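Local coordinates for protein topoisomerase IV subunit A (PDB 1ZVT) that forms the A subunit of a bacterial type II topoisomerase that unlinks DNA, here seen as its beta-pinwheel C-terminal domain, which probably binds DNA, at residues Ile6-Met11 and Ser34-Val39; Met11-Ser16 and Gly71-Gly76; Gly107-Phe112 and Phe159-Leu164; Leu98-Asp103 and Met135-Ile140; Ala149-Gly154 and Gly186-Ala191. All blocks are in the same frame, centred on the assembly; numbering follows the deposited sequence.

Overall arrangement
From the N terminus, strand 3-9 pairs with strand 35-42 in interaction 1, closing a loop of 22 residues. Interaction 2 shares Met11 with it and crosses it: strand 13-18 of that same sheet waits for the distant strand 72-73, which comes after two strands of the next sheet. Further along, interaction 4 closes Leu98-Asp103 onto Met135-Ile140. Interaction 3 crosses it, carrying Gly107-Phe112 over to Phe159-Leu164 and so joining one four-stranded sheet to another. Interaction 5, in series with interaction 4, crosses interaction 3 in turn and pairs Ala149-Gly154 with Gly186-Ala191. None nests; interactions 1 and 5 lie on opposite sides of the chain's centre, their centres about 28 Å apart.

Interaction 1: Ile6-Met11 and Ser34-Val39; sequences IVLSQM and SFKAAV
Leu8 O takes two N-H groups from the facing strand: Lys36 N lies 2.9 Å from Leu8 O in the plane of that carbonyl, while Ala37 N, 3.1 Å from Leu8 O, comes in tilted from it. Toward Ile6 the ladder is regular. Leu8 N meets Ala37 O at 2.8 Å almost in line (N-H...O 175°), and Ile6 and Val39 exchange a reciprocal pair of bonds. Past Leu8, Gln10 N reaches Ser34 O at 2.7 Å. The Gln10 chain bends at chi2 (-60°), which turns its amide back over the neighbouring strand, where NE2 finds Phe35 O at 3.1 Å. Its OE1 is bridged by a water to Lys36 NZ, so both ends of the amide are used and its flip is fixed. Two residues, Lys36 and Ala37, facing Leu8 make a classic beta bulge, set in one antiparallel blade of the beta-pinwheel. The Lys36 chain crosses Gln10 at about a right angle and runs beside Leu8, CD 4.0 Å from Leu8 CD2.

On the face carrying Val7 and Ala38, Val7 CG1 sits at the edge of the Phe35 ring, 4.0 Å from Phe35 CD1. The trans chi1 of Phe35 (177°) brings that edge to Val7, and Ala37 N lies above one ring face. On the other face Ile6 CB packs on Val39 CG2 at 3.9 Å.

Farther out, Met89 of strand 86-90 covers Ile6, Leu8 and Val39, while Tyr29 touches both Val7 and Phe35. Asp33 holds the turn between strands 3-9 and 13-18, its carboxylate hydrogen-bonded to Ser9 OG and Met11 N.

Interaction 2: Met11-Ser16 and Gly71-Gly76; sequences MGWVRS and GEPLTG
Trp13 carries its CG beside the backbone N and anti to the carbonyl carbon (chi1 -74°), which lays the indole flat along Pro73. In Val14, chi1 (-72°) puts CG1 anti to the carbonyl carbon and so CG2 between N and C, where Val14 CG2 meets Leu74 CD2 at 3.6 Å on the opposite face. Trp13 and Pro73 make a CH-pi contact: Pro73 CD stands 3.7 Å from the centroid of the Trp13 six-membered ring, 3° off the normal, and Pro73 CB lies over the same face, 3.6 Å from Trp13 NE1. With the indole cut back to an alanine, the Pro73 ring is likely to lose its cover and a gap to open over Gly71. Below, Val14 and Glu72 bond reciprocally, and Leu74 N meets Gly12 O at 2.8 Å. Gly71 has positive phi, and a CB there would clash with Val14 O; its N lies over the face of the Arg15 guanidinium. Ala67 O and Asn28 O hold that group, with Tyr29 in cation-pi contact. Strand 72-73 thus edges the sheet beside strand 13-18, with Leu8 of strand 3-9 and Phe49 of strand 47-51 packed against Val14 and Leu74.

Interaction 3: Gly107-Phe112 and Phe159-Leu164; sequences GFVCTF and FPVSDL
Leu164 and Val109 do nearly all the touching, and every contact between the two segments is van der Waals. Among the carbon contacts, Leu164 drives its branched end into the backbone of strand 106-111. Its CG is anti to the backbone N (chi1 -171°), which projects the two methyls at the strand, and Leu164 CD2 lies 3.8 Å from Phe108 CA. Val109 answers with one branch, CG2, which lies 4.3 Å from Val161 CG2 and equally far from Leu164 CB. Carbon also meets oxygen: Leu164 CD1 rests 3.6 Å from Gly107 O, and Val109 CG2 approaches Leu164 O at 3.6 Å. Replacing Leu164 by alanine is likely to open a gap beside Gly107 and Phe108 and to strip Leu99, which the same leucine touches, of a neighbour.

Polar bonds shape the second segment from within: Asp163 N to Pro160 O at 2.9 Å and Leu164 N to Val161 O at 3.1 Å wind it into a 3-10 turn that presents Val161 and Leu164 to Val109. The junction joins two neighbouring blades of the pinwheel. Between the segments themselves, buried van der Waals contacts, some of them methyl on carbonyl oxygen, fit by shape; directed bonds come just beyond, from the Val109 backbone to Pro165 and Leu167.

Interaction 4: Leu98-Asp103 and Met135-Ile140; sequences LLMASD and MPPVVI
Met135 folds over Ala101 and Ser102 toward Asp103: bent at both chi2 and chi3, its chain sets CG 3.9 Å from Ala101 CB and SD 3.8 Å from Asp103 CB. At the middle of the contact the other methionine, Met100, curls back at chi2 (-58°) and chi3 (-51°), which sets SD and CE slantwise against the Pro137 ring, SD 3.9 Å from Pro137 CB. Leu98 and Val139 share one face of the sheet and meet at an oblique angle through Leu98 CD2 and Val139 CG2. On the other face Leu99 CB packs on Val138 CB. Ile140 reaches back with CD1, which ends 3.7 Å from Leu98 C.

Beneath these side chains, Leu99 and Val138 bond reciprocally, Leu99 N meeting Val138 O at 2.7 Å, and Met135 N meets Ala101 O at 2.8 Å. Strand 138-139 is thereby an edge of a pinwheel blade, while Leu193 and Val195 of strand 190-196 cover the Leu99 side.

Between the two bonded sites Pro136 and Pro137 have no N-H to give. Water takes over there: one accepts from Ala101 N and donates to Met135 O, and a second sits between Leu99 O and Pro136 O, continuing across the prolines what the backbone ladder cannot.

Interaction 5: Ala149-Gly154 and Gly186-Ala191; sequences AITQAG and GEDGLA
Asp188 reaches from the loop that leads into strand 190-196 to the turn Thr151-Gly154, a type I beta turn at the end of strand 146-151 in a blade of the beta-pinwheel. Asp188 CB is the stem: with CG anti to the backbone N (chi1 -160°), the carboxylate swings across to the turn. Asp188 CG comes 3.8 Å from Ala153 CB. Asp188 OD1 accepts from Ala153 N at 3.0 Å, the donor standing well above the carboxylate plane, and it also takes a weak bond from Gly189 N of its own loop, 2.8 Å from Asp188 OD1. Asp188 OD2 rests against Ala153 CB at 3.5 Å and receives a water proton at 2.8 Å. That same water lies 2.6 Å from Thr151 OG1, so carboxylate and hydroxyl are linked without touching directly. The hydroxyl has another partner, Arg155 N, and also a weak bond from Gly154 N.

The acid therefore grips the turn through a backbone N-H and a water. Ile178 and Glu182 flank it. Gly186 ends the helix 180-184 in a Schellman motif, and from there the chain runs up to the acid and into strand 190-196.

Pairing of the backbones follows. Gln152 N meets Gly189 O at 2.7 Å, and Ala191 N bonds Ile150 O. Between these bonds Thr151 faces Leu190 as a non-hydrogen-bonded antiparallel pair whose side chains diverge; Leu190 N probably bonds to the backbone Asp103 O, which joins the blade to its neighbour. Leu190 CD1 turns back to touch Ala149 CB at 3.6 Å.

Interaction 1: Ile6-Met11 and Ser34-Val39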
# COMPACT_ATOMS: atom_id res chain seq x y z
N ILE A 6 -5.05 12.15 -10.94
CA ILE A 6 -3.60 12.30 -10.90
C ILE A 6 -2.99 11.01 -11.46
O ILE A 6 -3.38 9.91 -11.08
CB ILE A 6 -3.07 12.51 -9.46
CG1 ILE A 6 -3.91 13.56 -8.69
CG2 ILE A 6 -1.58 12.84 -9.51
CD1 ILE A 6 -4.03 14.93 -9.39
N VAL A 7 -2.05 11.17 -12.39
CA VAL A 7 -1.45 10.04 -13.11
C VAL A 7 0.04 10.00 -12.83
O VAL A 7 0.74 11.01 -13.00
CB VAL A 7 -1.68 10.17 -14.63
CG1 VAL A 7 -1.04 8.96 -15.41
CG2 VAL A 7 -3.19 10.32 -14.93
N LEU A 8 0.50 8.84 -12.37
CA LEU A 8 1.90 8.58 -12.02
C LEU A 8 2.50 7.64 -13.04
O LEU A 8 1.89 6.62 -13.40
CB LEU A 8 1.95 7.91 -10.64
CG LEU A 8 3.32 7.45 -10.13
CD1 LEU A 8 4.27 8.66 -9.92
CD2 LEU A 8 3.15 6.62 -8.84
N SER A 9 3.70 7.97 -13.51
CA SER A 9 4.37 7.12 -14.48
C SER A 9 5.45 6.26 -13.83
O SER A 9 5.85 6.50 -12.67
CB SER A 9 4.97 7.97 -15.59
OG SER A 9 6.15 8.61 -15.14
N GLN A 10 5.94 5.27 -14.59
CA GLN A 10 6.96 4.34 -14.09
C GLN A 10 8.23 5.07 -13.63
O GLN A 10 8.86 4.68 -12.64
CB GLN A 10 7.33 3.34 -15.20
CG GLN A 10 6.25 2.31 -15.48
CD GLN A 10 5.91 1.45 -14.27
OE1 GLN A 10 6.76 1.20 -13.39
NE2 GLN A 10 4.65 1.03 -14.19
N MET A 11 8.55 6.14 -14.35
CA MET A 11 9.75 6.95 -14.05
C MET A 11 9.53 8.01 -12.98
O MET A 11 10.45 8.78 -12.67
CB MET A 11 10.26 7.61 -15.32
CG MET A 11 10.76 6.64 -16.40
SD MET A 11 12.12 5.64 -15.79
CE MET A 11 11.36 4.04 -15.51
N SER A 34 6.12 5.03 -19.07
CA SER A 34 4.76 4.58 -19.28
C SER A 34 3.98 4.61 -17.98
O SER A 34 4.53 4.89 -16.91
CB SER A 34 4.74 3.15 -19.87
OG SER A 34 5.38 2.25 -18.98
N PHE A 35 2.71 4.26 -18.10
CA PHE A 35 1.73 4.33 -17.02
C PHE A 35 2.10 3.45 -15.83
O PHE A 35 2.56 2.31 -16.02
CB PHE A 35 0.37 3.89 -17.56
CG PHE A 35 -0.70 3.85 -16.52
CD1 PHE A 35 -1.28 5.03 -16.07
CD2 PHE A 35 -1.13 2.61 -15.98
CE1 PHE A 35 -2.30 4.99 -15.10
CE2 PHE A 35 -2.13 2.56 -15.03
CZ PHE A 35 -2.72 3.75 -14.58
N LYS A 36 1.87 3.98 -14.62
CA LYS A 36 2.05 3.21 -13.39
C LYS A 36 0.77 3.12 -12.57
O LYS A 36 0.40 2.04 -12.15
CB LYS A 36 3.19 3.79 -12.54
CG LYS A 36 3.41 2.97 -11.23
CD LYS A 36 4.74 3.33 -10.53
CE LYS A 36 4.74 2.78 -9.10
NZ LYS A 36 4.58 1.30 -9.01
N ALA A 37 0.11 4.26 -12.35
CA ALA A 37 -1.08 4.30 -11.51
C ALA A 37 -1.81 5.61 -11.70
O ALA A 37 -1.21 6.64 -12.07
CB ALA A 37 -0.72 4.10 -10.02
N ALA A 38 -3.11 5.58 -11.37
CA ALA A 38 -3.91 6.79 -11.34
C ALA A 38 -4.80 6.79 -10.10
O ALA A 38 -5.26 5.72 -9.64
CB ALA A 38 -4.75 6.92 -12.60
N VAL A 39 -5.01 7.98 -9.56
CA VAL A 39 -5.99 8.17 -8.47
C VAL A 39 -6.92 9.32 -8.82
O VAL A 39 -6.61 10.14 -9.68
CB VAL A 39 -5.31 8.41 -7.09
CG1 VAL A 39 -4.49 7.15 -6.69
CG2 VAL A 39 -4.42 9.62 -7.15
O HOH W 1 6.64 0.16 -10.78

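Interaction 2: Met11-Ser16 and Gly71-Gly76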
# COMPACT_ATOMS: atom_id res chain seq x y z
N MET A 11 8.55 6.14 -14.35
CA MET A 11 9.75 6.95 -14.05
C MET A 11 9.53 8.01 -12.98
O MET A 11 10.45 8.78 -12.67
CB MET A 11 10.26 7.61 -15.32
CG MET A 11 10.76 6.64 -16.40
SD MET A 11 12.12 5.64 -15.79
CE MET A 11 11.36 4.04 -15.51
N GLY A 12 8.32 8.08 -12.42
CA GLY A 12 8.06 9.00 -11.31
C GLY A 12 7.68 10.40 -11.75
O GLY A 12 7.92 11.37 -11.02
N TRP A 13 7.05 10.50 -12.92
CA TRP A 13 6.54 11.76 -13.43
C TRP A 13 5.05 11.80 -13.22
O TRP A 13 4.37 10.76 -13.29
CB TRP A 13 6.86 11.90 -14.92
CG TRP A 13 8.31 12.20 -15.16
CD1 TRP A 13 9.38 11.60 -14.56
CD2 TRP A 13 8.85 13.18 -16.05
NE1 TRP A 13 10.56 12.13 -15.03
CE2 TRP A 13 10.26 13.11 -15.94
CE3 TRP A 13 8.28 14.11 -16.93
CZ2 TRP A 13 11.11 13.94 -16.69
CZ3 TRP A 13 9.13 14.94 -17.68
CH2 TRP A 13 10.53 14.84 -17.55
N VAL A 14 4.53 12.99 -12.93
CA VAL A 14 3.11 13.12 -12.59
C VAL A 14 2.43 14.21 -13.37
O VAL A 14 3.07 15.14 -13.85
CB VAL A 14 2.90 13.42 -11.08
CG1 VAL A 14 3.19 12.18 -10.26
CG2 VAL A 14 3.79 14.60 -10.59
N ARG A 15 1.10 14.11 -13.47
CA ARG A 15 0.29 15.19 -14.00
C ARG A 15 -1.11 15.08 -13.41
O ARG A 15 -1.47 14.04 -12.84
CB ARG A 15 0.24 15.14 -15.52
CG ARG A 15 -0.67 14.05 -16.07
CD ARG A 15 -0.33 13.78 -17.51
NE ARG A 15 0.72 12.78 -17.68
CZ ARG A 15 1.22 12.41 -18.86
NH1 ARG A 15 0.78 12.97 -19.98
NH2 ARG A 15 2.16 11.50 -18.92
N SER A 16 -1.89 16.15 -13.53
CA SER A 16 -3.26 16.21 -13.00
C SER A 16 -4.18 16.47 -14.18
O SER A 16 -4.15 17.56 -14.75
CB SER A 16 -3.38 17.33 -11.96
OG SER A 16 -4.71 17.44 -11.45
N GLY A 71 3.97 15.21 -18.28
CA GLY A 71 4.04 15.38 -16.84
C GLY A 71 5.31 16.10 -16.42
O GLY A 71 6.01 16.70 -17.24
N GLU A 72 5.59 16.05 -15.12
CA GLU A 72 6.81 16.63 -14.57
C GLU A 72 7.35 15.70 -13.48
O GLU A 72 6.57 15.03 -12.81
CB GLU A 72 6.53 18.05 -14.05
CG GLU A 72 5.79 18.15 -12.75
CD GLU A 72 5.74 19.57 -12.22
OE1 GLU A 72 5.40 20.49 -13.04
OE2 GLU A 72 6.04 19.73 -10.99
N PRO A 73 8.69 15.64 -13.30
CA PRO A 73 9.26 14.67 -12.37
C PRO A 73 8.93 14.97 -10.90
O PRO A 73 9.02 16.12 -10.47
CB PRO A 73 10.78 14.80 -12.60
CG PRO A 73 10.96 16.20 -13.14
CD PRO A 73 9.73 16.45 -13.98
N LEU A 74 8.57 13.95 -10.14
CA LEU A 74 8.40 14.14 -8.69
C LEU A 74 9.65 14.63 -7.97
O LEU A 74 9.55 15.30 -6.95
CB LEU A 74 7.88 12.87 -8.02
CG LEU A 74 6.41 12.67 -8.31
CD1 LEU A 74 6.02 11.24 -7.87
CD2 LEU A 74 5.58 13.73 -7.56
N THR A 75 10.83 14.31 -8.51
CA THR A 75 12.06 14.83 -7.89
C THR A 75 12.14 16.35 -7.93
O THR A 75 12.90 16.94 -7.14
CB THR A 75 13.32 14.23 -8.53
OG1 THR A 75 13.25 14.41 -9.94
CG2 THR A 75 13.44 12.74 -8.20
N GLY A 76 11.38 16.99 -8.82
CA GLY A 76 11.31 18.46 -8.87
C GLY A 76 10.38 19.04 -7.82
O GLY A 76 10.34 20.27 -7.62
O HOH W 2 10.81 11.83 -10.39

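Interaction 3: Gly107-Phe112 and Phe159-Leu164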
# COMPACT_ATOMS: atom_id res chain seq x y z
N GLY A 107 2.90 -2.69 11.88
CA GLY A 107 2.14 -1.62 11.25
C GLY A 107 1.10 -0.97 12.13
O GLY A 107 1.07 -1.18 13.35
N PHE A 108 0.25 -0.16 11.51
CA PHE A 108 -0.73 0.58 12.30
C PHE A 108 -1.86 1.05 11.44
O PHE A 108 -1.75 1.14 10.22
CB PHE A 108 -0.06 1.76 13.05
CG PHE A 108 0.70 2.73 12.16
CD1 PHE A 108 0.05 3.83 11.61
CD2 PHE A 108 2.07 2.57 11.91
CE1 PHE A 108 0.75 4.75 10.78
CE2 PHE A 108 2.76 3.47 11.10
CZ PHE A 108 2.09 4.56 10.52
N VAL A 109 -2.97 1.37 12.09
CA VAL A 109 -4.06 2.03 11.38
C VAL A 109 -3.86 3.53 11.55
O VAL A 109 -3.47 3.99 12.62
CB VAL A 109 -5.43 1.60 11.96
CG1 VAL A 109 -6.55 2.38 11.30
CG2 VAL A 109 -5.66 0.09 11.73
N CYS A 110 -4.10 4.30 10.49
CA CYS A 110 -4.07 5.76 10.58
C CYS A 110 -5.14 6.34 9.67
O CYS A 110 -5.95 5.59 9.13
CB CYS A 110 -2.69 6.34 10.22
SG CYS A 110 -2.13 6.09 8.50
N THR A 111 -5.20 7.67 9.58
CA THR A 111 -6.08 8.30 8.60
C THR A 111 -5.24 8.94 7.49
O THR A 111 -4.04 9.16 7.66
CB THR A 111 -6.97 9.41 9.22
OG1 THR A 111 -6.13 10.44 9.74
CG2 THR A 111 -7.89 8.83 10.33
N PHE A 112 -5.89 9.26 6.38
CA PHE A 112 -5.23 9.93 5.24
C PHE A 112 -4.56 11.23 5.69
O PHE A 112 -3.45 11.57 5.25
CB PHE A 112 -6.26 10.19 4.14
CG PHE A 112 -5.68 10.82 2.89
CD1 PHE A 112 -4.98 10.06 1.96
CD2 PHE A 112 -5.87 12.18 2.63
CE1 PHE A 112 -4.46 10.65 0.78
CE2 PHE A 112 -5.33 12.79 1.46
CZ PHE A 112 -4.63 12.01 0.54
N PHE A 159 -7.19 -11.62 11.53
CA PHE A 159 -7.86 -11.09 12.73
C PHE A 159 -8.53 -9.77 12.36
O PHE A 159 -8.18 -9.17 11.35
CB PHE A 159 -6.87 -10.90 13.90
CG PHE A 159 -5.72 -9.96 13.59
CD1 PHE A 159 -5.89 -8.58 13.67
CD2 PHE A 159 -4.47 -10.47 13.26
CE1 PHE A 159 -4.82 -7.71 13.38
CE2 PHE A 159 -3.40 -9.62 12.96
CZ PHE A 159 -3.58 -8.24 13.03
N PRO A 160 -9.52 -9.33 13.16
CA PRO A 160 -10.23 -8.09 12.79
C PRO A 160 -9.26 -6.91 12.75
O PRO A 160 -8.44 -6.75 13.64
CB PRO A 160 -11.24 -7.93 13.93
CG PRO A 160 -11.45 -9.32 14.46
CD PRO A 160 -10.06 -9.90 14.41
N VAL A 161 -9.35 -6.08 11.70
CA VAL A 161 -8.40 -4.97 11.57
C VAL A 161 -8.48 -3.97 12.75
O VAL A 161 -7.50 -3.30 13.06
CB VAL A 161 -8.49 -4.28 10.17
CG1 VAL A 161 -9.76 -3.48 10.07
CG2 VAL A 161 -7.24 -3.41 9.88
N SER A 162 -9.65 -3.90 13.41
CA SER A 162 -9.82 -3.09 14.64
C SER A 162 -8.88 -3.49 15.77
O SER A 162 -8.66 -2.71 16.69
CB SER A 162 -11.27 -3.16 15.14
OG SER A 162 -11.69 -4.51 15.31
N ASP A 163 -8.34 -4.71 15.73
CA ASP A 163 -7.36 -5.18 16.72
C ASP A 163 -6.00 -4.48 16.63
O ASP A 163 -5.23 -4.47 17.60
CB ASP A 163 -7.14 -6.70 16.60
CG ASP A 163 -8.23 -7.52 17.26
OD1 ASP A 163 -9.20 -6.92 17.78
OD2 ASP A 163 -8.09 -8.77 17.25
N LEU A 164 -5.71 -3.89 15.48
CA LEU A 164 -4.45 -3.20 15.29
C LEU A 164 -4.55 -1.73 15.75
O LEU A 164 -5.37 -0.96 15.20
CB LEU A 164 -4.05 -3.27 13.81
CG LEU A 164 -2.65 -2.76 13.48
CD1 LEU A 164 -1.56 -3.57 14.17
CD2 LEU A 164 -2.46 -2.82 11.99

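Interaction 4: Leu98-Asp103 and Met135-Ile140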
# COMPACT_ATOMS: atom_id res chain seq x y z
N LEU A 98 -6.65 3.96 6.93
CA LEU A 98 -5.69 3.25 6.08
C LEU A 98 -4.90 2.31 6.95
O LEU A 98 -4.71 2.57 8.15
CB LEU A 98 -4.68 4.24 5.48
CG LEU A 98 -5.21 5.46 4.75
CD1 LEU A 98 -4.07 6.40 4.40
CD2 LEU A 98 -5.91 4.98 3.48
N LEU A 99 -4.43 1.22 6.35
CA LEU A 99 -3.50 0.33 7.04
C LEU A 99 -2.09 0.56 6.48
O LEU A 99 -1.86 0.34 5.29
CB LEU A 99 -3.92 -1.13 6.83
CG LEU A 99 -2.97 -2.26 7.25
CD1 LEU A 99 -2.70 -2.18 8.75
CD2 LEU A 99 -3.56 -3.62 6.88
N MET A 100 -1.16 0.93 7.36
CA MET A 100 0.25 1.12 7.01
C MET A 100 1.06 -0.00 7.64
O MET A 100 0.80 -0.38 8.78
CB MET A 100 0.78 2.45 7.55
CG MET A 100 0.14 3.70 6.96
SD MET A 100 0.31 3.83 5.15
CE MET A 100 2.04 3.59 4.88
N ALA A 101 2.04 -0.54 6.90
CA ALA A 101 2.81 -1.66 7.43
C ALA A 101 4.14 -1.81 6.73
O ALA A 101 4.34 -1.30 5.60
CB ALA A 101 1.99 -2.96 7.31
N SER A 102 5.05 -2.51 7.40
CA SER A 102 6.32 -2.90 6.78
C SER A 102 6.38 -4.42 6.62
O SER A 102 5.67 -5.19 7.30
CB SER A 102 7.49 -2.43 7.64
OG SER A 102 7.54 -3.19 8.84
N ASP A 103 7.28 -4.89 5.76
CA ASP A 103 7.38 -6.33 5.55
C ASP A 103 8.12 -7.04 6.69
O ASP A 103 8.25 -8.25 6.68
CB ASP A 103 8.01 -6.67 4.18
CG ASP A 103 9.47 -6.33 4.08
OD1 ASP A 103 10.06 -5.73 5.02
OD2 ASP A 103 10.04 -6.62 3.01
N MET A 135 4.89 -1.97 2.89
CA MET A 135 3.83 -2.73 2.23
C MET A 135 2.94 -1.76 1.45
O MET A 135 2.84 -0.59 1.78
CB MET A 135 2.94 -3.46 3.24
CG MET A 135 3.65 -4.48 4.11
SD MET A 135 4.49 -5.78 3.20
CE MET A 135 3.12 -6.69 2.45
N PRO A 136 2.25 -2.26 0.42
CA PRO A 136 1.29 -1.37 -0.22
C PRO A 136 0.21 -0.91 0.78
O PRO A 136 -0.41 -1.77 1.40
CB PRO A 136 0.64 -2.27 -1.27
CG PRO A 136 1.69 -3.31 -1.58
CD PRO A 136 2.31 -3.59 -0.21
N PRO A 137 -0.00 0.41 0.98
CA PRO A 137 -1.06 0.88 1.92
C PRO A 137 -2.40 0.33 1.52
O PRO A 137 -2.67 0.19 0.32
CB PRO A 137 -1.06 2.42 1.74
CG PRO A 137 0.37 2.70 1.31
CD PRO A 137 0.73 1.55 0.39
N VAL A 138 -3.25 0.01 2.49
CA VAL A 138 -4.55 -0.54 2.21
C VAL A 138 -5.60 0.39 2.76
O VAL A 138 -5.57 0.74 3.94
CB VAL A 138 -4.75 -1.92 2.82
CG1 VAL A 138 -6.13 -2.51 2.40
CG2 VAL A 138 -3.61 -2.86 2.40
N VAL A 139 -6.51 0.81 1.89
CA VAL A 139 -7.64 1.64 2.31
C VAL A 139 -8.63 0.73 3.05
O VAL A 139 -9.05 -0.33 2.53
CB VAL A 139 -8.33 2.33 1.11
CG1 VAL A 139 -9.62 3.03 1.52
CG2 VAL A 139 -7.39 3.31 0.44
N ILE A 140 -8.98 1.13 4.27
CA ILE A 140 -9.88 0.30 5.07
C ILE A 140 -11.32 0.77 4.83
O ILE A 140 -11.69 1.87 5.25
CB ILE A 140 -9.53 0.38 6.57
CG1 ILE A 140 -8.15 -0.22 6.85
CG2 ILE A 140 -10.64 -0.31 7.40
CD1 ILE A 140 -7.58 0.18 8.23
O HOH W 3 -0.09 -1.75 4.27
O HOH W 4 1.80 0.31 4.14

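Interaction 5: Ala149-Gly154 and Gly186-Ala191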
# COMPACT_ATOMS: atom_id res chain seq x y z
N ALA A 149 -2.83 -11.60 6.73
CA ALA A 149 -1.40 -11.50 6.46
C ALA A 149 -0.90 -12.84 6.00
O ALA A 149 -1.29 -13.87 6.54
CB ALA A 149 -0.64 -11.11 7.78
N ILE A 150 -0.02 -12.82 5.00
CA ILE A 150 0.61 -14.05 4.50
C ILE A 150 2.11 -13.80 4.46
O ILE A 150 2.55 -12.80 3.88
CB ILE A 150 0.15 -14.40 3.05
CG1 ILE A 150 -1.40 -14.47 3.00
CG2 ILE A 150 0.81 -15.72 2.58
CD1 ILE A 150 -1.92 -14.71 1.56
N THR A 151 2.90 -14.67 5.08
CA THR A 151 4.35 -14.48 5.09
C THR A 151 5.08 -15.15 3.91
O THR A 151 4.52 -16.04 3.24
CB THR A 151 5.00 -15.03 6.39
OG1 THR A 151 4.96 -16.46 6.40
CG2 THR A 151 4.26 -14.51 7.62
N GLN A 152 6.34 -14.77 3.73
CA GLN A 152 7.19 -15.33 2.68
C GLN A 152 7.36 -16.84 2.89
O GLN A 152 7.48 -17.60 1.93
CB GLN A 152 8.53 -14.60 2.75
CG GLN A 152 9.60 -14.98 1.78
CD GLN A 152 10.90 -14.25 2.07
OE1 GLN A 152 11.98 -14.84 2.01
NE2 GLN A 152 10.79 -12.96 2.41
N ALA A 153 7.36 -17.26 4.15
CA ALA A 153 7.51 -18.69 4.49
C ALA A 153 6.23 -19.47 4.23
O ALA A 153 6.25 -20.70 4.13
CB ALA A 153 7.98 -18.86 5.95
N GLY A 154 5.12 -18.76 4.10
CA GLY A 154 3.82 -19.36 3.80
C GLY A 154 2.89 -19.49 4.98
O GLY A 154 2.01 -20.35 4.98
N GLY A 186 16.32 -11.22 5.12
CA GLY A 186 15.48 -11.49 3.96
C GLY A 186 15.03 -12.93 3.88
O GLY A 186 14.57 -13.38 2.81
N GLU A 187 15.12 -13.66 4.99
CA GLU A 187 14.77 -15.08 5.03
C GLU A 187 13.30 -15.35 5.32
O GLU A 187 12.80 -16.48 5.12
CB GLU A 187 15.66 -15.81 6.04
CG GLU A 187 17.12 -15.80 5.66
CD GLU A 187 18.03 -16.22 6.79
OE1 GLU A 187 17.56 -16.36 7.95
OE2 GLU A 187 19.24 -16.40 6.54
N ASP A 188 12.60 -14.32 5.78
CA ASP A 188 11.16 -14.36 5.93
C ASP A 188 10.69 -12.92 5.94
O ASP A 188 11.49 -12.00 5.99
CB ASP A 188 10.75 -15.07 7.21
CG ASP A 188 9.30 -15.57 7.18
OD1 ASP A 188 8.55 -15.34 6.18
OD2 ASP A 188 8.93 -16.27 8.14
N GLY A 189 9.38 -12.72 5.92
CA GLY A 189 8.86 -11.36 5.84
C GLY A 189 7.39 -11.42 5.50
O GLY A 189 6.86 -12.51 5.20
N LEU A 190 6.72 -10.28 5.60
CA LEU A 190 5.31 -10.21 5.27
C LEU A 190 5.21 -10.03 3.74
O LEU A 190 5.68 -9.01 3.21
CB LEU A 190 4.66 -9.07 6.09
CG LEU A 190 3.21 -8.70 5.89
CD1 LEU A 190 2.31 -9.91 6.15
CD2 LEU A 190 2.86 -7.51 6.79
N ALA A 191 4.67 -11.05 3.05
CA ALA A 191 4.56 -11.11 1.58
C ALA A 191 3.32 -10.45 1.04
O ALA A 191 3.40 -9.80 -0.02
CB ALA A 191 4.56 -12.56 1.12
O HOH W 5 6.34 -17.12 8.53